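Local atomic coordinates of HD-GYP domain-containing protein (Bdellovibrio bacteriovorus, PDB entry 3TM8), a protein that binds two iron ions in an HD-GYP domain and is probably related to the phosphodiesterases that hydrolyse the bacterial messenger cyclic-di-GMP. Residues Tyr23-Val28 and Leu72-Ile77; Leu51-Gly56 and Lys65-Lys70; Thr193-Leu198 and Asp247-Asn252. One frame throughout, in Å; residues are numbered along the deposited sequence.

Interaction 1: Tyr23-Val28 and Leu72-Ile77; sequences YVSIRV and LRKMYI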
# COMPACT_ATOMS: atom_id res chain seq x y z
N TYR A 23 22.23 16.72 -4.95
CA TYR A 23 21.36 15.88 -4.15
C TYR A 23 20.62 14.89 -5.03
O TYR A 23 20.43 15.12 -6.23
CB TYR A 23 20.33 16.73 -3.39
CG TYR A 23 20.94 17.66 -2.38
CD1 TYR A 23 21.06 17.29 -1.05
CD2 TYR A 23 21.40 18.92 -2.76
CE1 TYR A 23 21.63 18.15 -0.11
CE2 TYR A 23 21.97 19.78 -1.83
CZ TYR A 23 22.08 19.39 -0.52
OH TYR A 23 22.64 20.23 0.40
N VAL A 24 20.20 13.78 -4.43
CA VAL A 24 19.30 12.84 -5.10
C VAL A 24 18.14 12.54 -4.17
O VAL A 24 18.29 12.56 -2.95
CB VAL A 24 20.04 11.55 -5.52
CG1 VAL A 24 20.60 10.84 -4.31
CG2 VAL A 24 19.13 10.63 -6.32
N SER A 25 16.98 12.27 -4.76
CA SER A 25 15.80 12.00 -3.95
C SER A 25 15.74 10.55 -3.49
O SER A 25 16.22 9.63 -4.17
CB SER A 25 14.52 12.38 -4.70
OG SER A 25 14.27 11.48 -5.76
N ILE A 26 15.18 10.37 -2.31
CA ILE A 26 14.86 9.06 -1.77
C ILE A 26 13.42 9.09 -1.26
O ILE A 26 12.91 10.15 -0.92
CB ILE A 26 15.84 8.64 -0.63
CG1 ILE A 26 15.75 9.60 0.56
CG2 ILE A 26 17.27 8.51 -1.16
CD1 ILE A 26 16.37 9.03 1.83
N ARG A 27 12.77 7.94 -1.22
CA ARG A 27 11.42 7.87 -0.68
C ARG A 27 11.48 7.61 0.81
O ARG A 27 12.22 6.74 1.27
CB ARG A 27 10.59 6.82 -1.41
CG ARG A 27 10.51 7.10 -2.90
CD ARG A 27 9.40 6.31 -3.61
NE ARG A 27 9.50 6.55 -5.03
CZ ARG A 27 10.32 5.88 -5.84
NH1 ARG A 27 11.06 4.88 -5.36
NH2 ARG A 27 10.39 6.20 -7.13
N VAL A 28 10.71 8.37 1.57
CA VAL A 28 10.82 8.32 3.01
C VAL A 28 10.45 6.96 3.61
O VAL A 28 10.94 6.60 4.67
CB VAL A 28 10.02 9.47 3.66
CG1 VAL A 28 9.98 9.33 5.18
CG2 VAL A 28 10.65 10.81 3.26
N LEU A 72 5.58 13.52 4.72
CA LEU A 72 6.85 13.29 4.06
C LEU A 72 6.69 12.23 2.98
O LEU A 72 6.14 11.15 3.22
CB LEU A 72 7.92 12.87 5.06
CG LEU A 72 8.36 13.99 6.00
CD1 LEU A 72 9.15 13.40 7.17
CD2 LEU A 72 9.19 15.04 5.25
N ARG A 73 7.13 12.56 1.78
CA ARG A 73 7.09 11.62 0.67
C ARG A 73 8.51 11.40 0.16
O ARG A 73 9.02 10.29 0.20
CB ARG A 73 6.20 12.15 -0.46
CG ARG A 73 4.79 12.47 -0.04
CD ARG A 73 3.99 13.03 -1.21
NE ARG A 73 2.72 13.59 -0.77
CZ ARG A 73 2.02 14.49 -1.47
NH1 ARG A 73 2.48 14.93 -2.64
NH2 ARG A 73 0.88 14.95 -0.99
N LYS A 74 9.15 12.46 -0.33
CA LYS A 74 10.54 12.40 -0.76
C LYS A 74 11.39 13.23 0.18
O LYS A 74 11.00 14.31 0.63
CB LYS A 74 10.72 12.96 -2.17
CG LYS A 74 9.96 12.25 -3.27
CD LYS A 74 10.64 10.97 -3.70
CE LYS A 74 9.96 10.40 -4.93
NZ LYS A 74 8.48 10.35 -4.74
N MET A 75 12.58 12.70 0.46
CA MET A 75 13.63 13.47 1.10
C MET A 75 14.83 13.38 0.18
O MET A 75 14.75 12.78 -0.89
CB MET A 75 13.95 12.94 2.50
CG MET A 75 12.91 13.37 3.53
SD MET A 75 13.24 12.72 5.18
CE MET A 75 14.71 13.64 5.61
N TYR A 76 15.94 14.00 0.58
CA TYR A 76 17.07 14.16 -0.30
C TYR A 76 18.35 13.78 0.42
O TYR A 76 18.47 13.99 1.63
CB TYR A 76 17.12 15.61 -0.84
CG TYR A 76 15.84 15.89 -1.56
CD1 TYR A 76 15.70 15.58 -2.91
CD2 TYR A 76 14.72 16.37 -0.88
CE1 TYR A 76 14.50 15.78 -3.57
CE2 TYR A 76 13.51 16.57 -1.54
CZ TYR A 76 13.41 16.27 -2.88
OH TYR A 76 12.21 16.46 -3.54
N ILE A 77 19.29 13.22 -0.32
CA ILE A 77 20.60 12.90 0.22
C ILE A 77 21.65 13.48 -0.71
O ILE A 77 21.37 13.75 -1.88
CB ILE A 77 20.82 11.36 0.36
CG1 ILE A 77 20.80 10.68 -1.01
CG2 ILE A 77 19.78 10.78 1.32
CD1 ILE A 77 21.11 9.17 -0.99

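Interaction 2: Leu51-Gly56 and Lys65-Lys70; sequences LYLRRG and KRLKDK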
# COMPACT_ATOMS: atom_id res chain seq x y z
N LEU A 51 18.87 20.18 6.40
CA LEU A 51 19.30 18.98 7.11
C LEU A 51 18.28 18.59 8.18
O LEU A 51 17.88 19.42 9.00
CB LEU A 51 20.66 19.23 7.76
CG LEU A 51 21.28 18.10 8.57
CD1 LEU A 51 21.53 16.90 7.68
CD2 LEU A 51 22.59 18.58 9.20
N TYR A 52 17.86 17.32 8.17
CA TYR A 52 16.85 16.84 9.10
C TYR A 52 17.30 15.55 9.81
O TYR A 52 17.13 15.42 11.02
CB TYR A 52 15.51 16.65 8.39
CG TYR A 52 14.39 16.23 9.31
CD1 TYR A 52 14.04 17.01 10.41
CD2 TYR A 52 13.66 15.08 9.08
CE1 TYR A 52 13.01 16.64 11.26
CE2 TYR A 52 12.63 14.70 9.92
CZ TYR A 52 12.31 15.48 11.00
OH TYR A 52 11.28 15.12 11.85
N LEU A 53 17.84 14.60 9.05
CA LEU A 53 18.37 13.37 9.62
C LEU A 53 19.89 13.37 9.50
O LEU A 53 20.44 13.71 8.45
CB LEU A 53 17.79 12.15 8.91
CG LEU A 53 16.26 12.14 8.76
CD1 LEU A 53 15.82 10.90 7.99
CD2 LEU A 53 15.57 12.22 10.11
N ARG A 54 20.56 12.96 10.56
CA ARG A 54 22.02 13.00 10.58
C ARG A 54 22.63 11.62 10.60
O ARG A 54 22.01 10.67 11.05
CB ARG A 54 22.48 13.80 11.79
CG ARG A 54 22.19 15.27 11.66
CD ARG A 54 22.29 15.96 12.99
NE ARG A 54 22.12 17.40 12.84
CZ ARG A 54 20.96 18.00 12.64
NH1 ARG A 54 19.84 17.29 12.55
NH2 ARG A 54 20.91 19.32 12.51
N ARG A 55 23.86 11.53 10.11
CA ARG A 55 24.61 10.28 10.17
C ARG A 55 24.52 9.71 11.58
O ARG A 55 24.75 10.42 12.56
CB ARG A 55 26.07 10.50 9.75
CG ARG A 55 26.20 11.10 8.35
CD ARG A 55 27.65 11.30 7.87
NE ARG A 55 27.61 12.08 6.64
CZ ARG A 55 27.66 13.41 6.60
NH1 ARG A 55 27.83 14.09 7.73
NH2 ARG A 55 27.56 14.05 5.44
N GLY A 56 24.16 8.44 11.68
CA GLY A 56 24.05 7.77 12.96
C GLY A 56 22.62 7.59 13.44
O GLY A 56 22.37 6.84 14.39
N LYS A 65 8.53 8.15 14.80
CA LYS A 65 7.68 9.34 14.87
C LYS A 65 8.30 10.55 14.18
O LYS A 65 7.60 11.45 13.71
CB LYS A 65 7.34 9.66 16.33
CG LYS A 65 6.49 8.60 17.01
CD LYS A 65 6.31 8.91 18.48
CE LYS A 65 5.64 7.76 19.21
NZ LYS A 65 5.63 7.97 20.68
N ARG A 66 9.63 10.58 14.11
CA ARG A 66 10.33 11.64 13.41
C ARG A 66 9.95 11.72 11.93
O ARG A 66 10.17 12.73 11.28
CB ARG A 66 11.85 11.45 13.53
CG ARG A 66 12.38 11.36 14.95
CD ARG A 66 13.90 11.31 14.94
NE ARG A 66 14.47 12.57 14.46
CZ ARG A 66 15.66 12.70 13.89
NH1 ARG A 66 16.44 11.63 13.70
NH2 ARG A 66 16.08 13.89 13.50
N LEU A 67 9.38 10.63 11.41
CA LEU A 67 9.03 10.56 10.00
C LEU A 67 7.52 10.45 9.77
O LEU A 67 7.08 10.31 8.64
CB LEU A 67 9.73 9.37 9.34
CG LEU A 67 11.26 9.45 9.42
CD1 LEU A 67 11.91 8.20 8.82
CD2 LEU A 67 11.76 10.72 8.74
N LYS A 68 6.75 10.52 10.86
CA LYS A 68 5.30 10.36 10.80
C LYS A 68 4.55 11.69 10.97
O LYS A 68 5.05 12.61 11.60
CB LYS A 68 4.84 9.38 11.88
CG LYS A 68 5.25 7.93 11.61
CD LYS A 68 5.00 7.02 12.80
CE LYS A 68 3.52 6.90 13.13
NZ LYS A 68 3.04 7.98 14.04
N ASP A 69 3.35 11.76 10.40
CA ASP A 69 2.46 12.91 10.58
C ASP A 69 3.01 14.20 9.99
O ASP A 69 2.58 15.30 10.37
CB ASP A 69 2.16 13.14 12.07
CG ASP A 69 1.52 11.96 12.72
OD1 ASP A 69 0.34 11.69 12.42
OD2 ASP A 69 2.19 11.29 13.54
N LYS A 70 3.93 14.08 9.03
CA LYS A 70 4.61 15.24 8.48
C LYS A 70 4.45 15.32 6.96
O LYS A 70 5.09 16.13 6.31
CB LYS A 70 6.09 15.18 8.87
CG LYS A 70 6.31 15.35 10.39
CD LYS A 70 7.58 14.65 10.84
CE LYS A 70 7.80 14.75 12.34
NZ LYS A 70 6.65 14.33 13.19
O HOH W 1 19.17 14.25 13.54

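Interaction 3: Thr193-Leu198 and Asp247-Asn252; sequences TQLLTL and DQTVIN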
# COMPACT_ATOMS: atom_id res chain seq x y z
N THR A 193 -2.03 -15.55 -5.64
CA THR A 193 -1.81 -14.72 -4.46
C THR A 193 -0.79 -13.62 -4.75
O THR A 193 -0.91 -12.51 -4.24
CB THR A 193 -1.42 -15.53 -3.21
OG1 THR A 193 -0.17 -16.20 -3.44
CG2 THR A 193 -2.51 -16.55 -2.87
N GLN A 194 0.21 -13.93 -5.57
CA GLN A 194 1.19 -12.92 -5.97
C GLN A 194 0.51 -11.79 -6.75
O GLN A 194 0.74 -10.62 -6.49
CB GLN A 194 2.30 -13.53 -6.81
CG GLN A 194 3.31 -12.52 -7.32
CD GLN A 194 4.40 -13.20 -8.11
OE1 GLN A 194 4.15 -14.20 -8.78
NE2 GLN A 194 5.61 -12.70 -7.99
N LEU A 195 -0.32 -12.15 -7.72
CA LEU A 195 -0.97 -11.15 -8.57
C LEU A 195 -2.05 -10.36 -7.81
O LEU A 195 -2.22 -9.17 -8.06
CB LEU A 195 -1.55 -11.79 -9.83
CG LEU A 195 -0.48 -12.36 -10.78
CD1 LEU A 195 -1.12 -12.95 -12.02
CD2 LEU A 195 0.56 -11.29 -11.14
N LEU A 196 -2.74 -11.02 -6.89
CA LEU A 196 -3.69 -10.37 -6.00
C LEU A 196 -2.98 -9.30 -5.18
O LEU A 196 -3.45 -8.17 -5.05
CB LEU A 196 -4.33 -11.40 -5.07
CG LEU A 196 -5.15 -10.88 -3.89
CD1 LEU A 196 -6.39 -10.15 -4.37
CD2 LEU A 196 -5.52 -12.01 -2.94
N THR A 197 -1.83 -9.67 -4.62
CA THR A 197 -1.05 -8.77 -3.78
C THR A 197 -0.55 -7.58 -4.60
O THR A 197 -0.65 -6.42 -4.18
CB THR A 197 0.11 -9.52 -3.13
OG1 THR A 197 -0.42 -10.57 -2.31
CG2 THR A 197 0.97 -8.59 -2.28
N LEU A 198 -0.00 -7.87 -5.78
CA LEU A 198 0.49 -6.82 -6.66
C LEU A 198 -0.62 -5.86 -7.09
O LEU A 198 -0.45 -4.63 -7.07
CB LEU A 198 1.18 -7.44 -7.88
CG LEU A 198 1.78 -6.49 -8.90
CD1 LEU A 198 2.81 -5.55 -8.26
CD2 LEU A 198 2.39 -7.29 -10.05
N ASP A 247 0.42 -7.47 -15.88
CA ASP A 247 -0.41 -8.67 -15.85
C ASP A 247 -1.89 -8.32 -15.95
O ASP A 247 -2.35 -7.34 -15.35
CB ASP A 247 -0.16 -9.46 -14.57
CG ASP A 247 1.24 -10.02 -14.50
OD1 ASP A 247 1.46 -11.12 -15.05
OD2 ASP A 247 2.11 -9.37 -13.89
N GLN A 248 -2.65 -9.12 -16.68
CA GLN A 248 -4.08 -8.84 -16.84
C GLN A 248 -4.81 -8.76 -15.50
O GLN A 248 -5.67 -7.90 -15.32
CB GLN A 248 -4.75 -9.89 -17.74
CG GLN A 248 -6.18 -9.53 -18.09
CD GLN A 248 -6.28 -8.24 -18.88
OE1 GLN A 248 -5.58 -8.06 -19.88
NE2 GLN A 248 -7.15 -7.33 -18.45
N THR A 249 -4.46 -9.64 -14.56
CA THR A 249 -5.09 -9.62 -13.25
C THR A 249 -4.89 -8.27 -12.56
O THR A 249 -5.79 -7.75 -11.91
CB THR A 249 -4.53 -10.72 -12.34
OG1 THR A 249 -4.84 -12.01 -12.90
CG2 THR A 249 -5.12 -10.62 -10.94
N VAL A 250 -3.68 -7.72 -12.69
CA VAL A 250 -3.36 -6.43 -12.09
C VAL A 250 -4.17 -5.30 -12.74
O VAL A 250 -4.73 -4.45 -12.05
CB VAL A 250 -1.84 -6.18 -12.18
CG1 VAL A 250 -1.50 -4.78 -11.71
CG2 VAL A 250 -1.08 -7.24 -11.37
N ILE A 251 -4.23 -5.31 -14.07
CA ILE A 251 -5.08 -4.37 -14.80
C ILE A 251 -6.53 -4.49 -14.35
O ILE A 251 -7.20 -3.49 -14.12
CB ILE A 251 -4.99 -4.59 -16.33
CG1 ILE A 251 -3.56 -4.32 -16.82
CG2 ILE A 251 -6.01 -3.72 -17.07
CD1 ILE A 251 -3.26 -4.95 -18.18
N ASN A 252 -7.02 -5.73 -14.21
CA ASN A 252 -8.39 -5.93 -13.75
C ASN A 252 -8.63 -5.35 -12.37
O ASN A 252 -9.66 -4.74 -12.12
CB ASN A 252 -8.74 -7.41 -13.73
CG ASN A 252 -8.83 -8.00 -15.12
OD1 ASN A 252 -8.89 -7.28 -16.12
ND2 ASN A 252 -8.85 -9.33 -15.20

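Interaction 1: Tyr23-Val28 and Leu72-Ile77
V24 and I77 exchange two backbone hydrogen bonds, V24 N to I77 O at 2.8 Å and I77 N to V24 O at 2.9 Å. I26 and M75 repeat the exchange two residues on, and V28 N to R73 O, 2.9 Å at 170°, adds a fifth bond just past the end of strand 23-27. The non-hydrogen-bonded pairs S25 with Y76 and R27 with K74 alternate with them, the pattern of an antiparallel ladder.

On the face of R27 and K74 the two chains run alongside each other, and R27 NE lies 3.9 Å from K74 NZ. E125 forms salt bridges with both residues, which would offset the like charges, and N118 takes R27 NH1. Farther along, Y76 sets its CE1 3.6 Å from S25 CB.

The face of V24, I26, M75 and I77 is apolar. V24 and I77 lie side by side with CG1 to CG1 at a tight 3.3 Å; both first torsions (61° and 64°) place CG1 between backbone N and carbonyl carbon. I26 crosses I77 at about a right angle. Past the strand end V28 CG2 lies near M75 CG, a closeness left doubtful by the two conformers of V28.

Helix 82-97 packs Y85 against I26 and I77, whereas M75 extends to strands 41-45 and 48-53, joining this ribbon to the neighbouring hairpin, as does a backbone hydrogen bond between Y76 and Y42.

Interaction 2: Leu51-Gly56 and Lys65-Lys70
Y52 and L53 both pair with A41 in a classic beta bulge at the end of strand 48-53, and the 3-10 segment 65-67 stands off from it, the closest CA atoms, L53 and R66, being 9.1 Å apart, so side chains bridge the gap, one of them to a backbone carbonyl. Y52 extends its ring with CG anti to the backbone N (chi1 -176°) and donates from OH to R66 O at 2.7 Å. That oxygen lies in the ring plane, at its edge, and the hydroxyl meets a lone pair of R66 O, in the carbonyl plane, at a C=O...OH angle of 134°. K70 CE approaches the same OH to 3.5 Å, and its NZ is held by K65 O and K68 O.

R66 runs back past L53 in the opposite direction, its chain bent at chi3 (67°). L53 CD2 sits over one face of the guanidinium, 3.7 Å from R66 NH1, and D57 forms a salt bridge with that nitrogen. A water accepts from R66 NH2 and R54 NH1. L53 CD1 meets L67 CD2 at 4.1 Å, next to F59.

The arrangement is a connection between strands 48-53 and 74-78 folded back on the bulged strand end, tied by a tyrosine-to-carbonyl bond, away from the iron site.

Interaction 3: Thr193-Leu198 and Asp247-Asn252
L195 carries most of the approach to 247-252, pointing at the second helix and spreading its atoms over T249, D247 and V250. Its CB rests 3.9 Å from T249 CG2, and CD1 lies 3.9 Å from T249 OG1. CD2 reaches to D247 CG at 3.7 Å, with the leucine crossing the aspartate at about a right angle. This is van der Waals contact of a methyl with a carboxylate. OD2 of D247 is held by a salt bridge to K137 and a hydrogen bond with Y133 OH; OD1 is also hydrogen-bonded outside the two segments. The backbone of L195 takes part as well, its O lying 4.0 Å from V250 CG2.

One turn after L195, a chi1 of -179° swings L198 CG clear of its own N and sets CD2 obliquely against V250, 3.7 Å from CG2. Y133, on helix 130-149, touches both of these residues. On another side of helix 190-202, L196 packs on helices 167-185 and 276-293.

No hydrogen bond joins the segments. Their axes approach to 8.7 Å and are inclined at 37°, while the CA atoms of L195 and V250 come within 6.4 Å. This is helix-helix packing within the all-helical HD domain: helix 190-202 leads into the iron ligands H203 and D204, and helix 248-256 leads into H257 and E258.

Interactions 1 and 2 belong to one N-terminal unit: their centres are 11 Å apart, and 51-56 with 65-70 is nested within the loop that 23-28 and 72-77 close. They touch directly, M75 CE lying 3.8 Å from L53 CD1 and L72 CD1 4.0 Å from L67 O. Bound dimethyl sulfoxide, probably from the crystallisation liquor, lies about 4 Å from the side chain of V28 and about 4 Å from that of L67. Interaction 3 is separate, its centre 29 Å from that of interaction 1 and 34 Å from that of interaction 2. It alone nears the di-iron site, the V250 side chain being about 13 Å from an iron ion and about 8 Å from the side chain of H203.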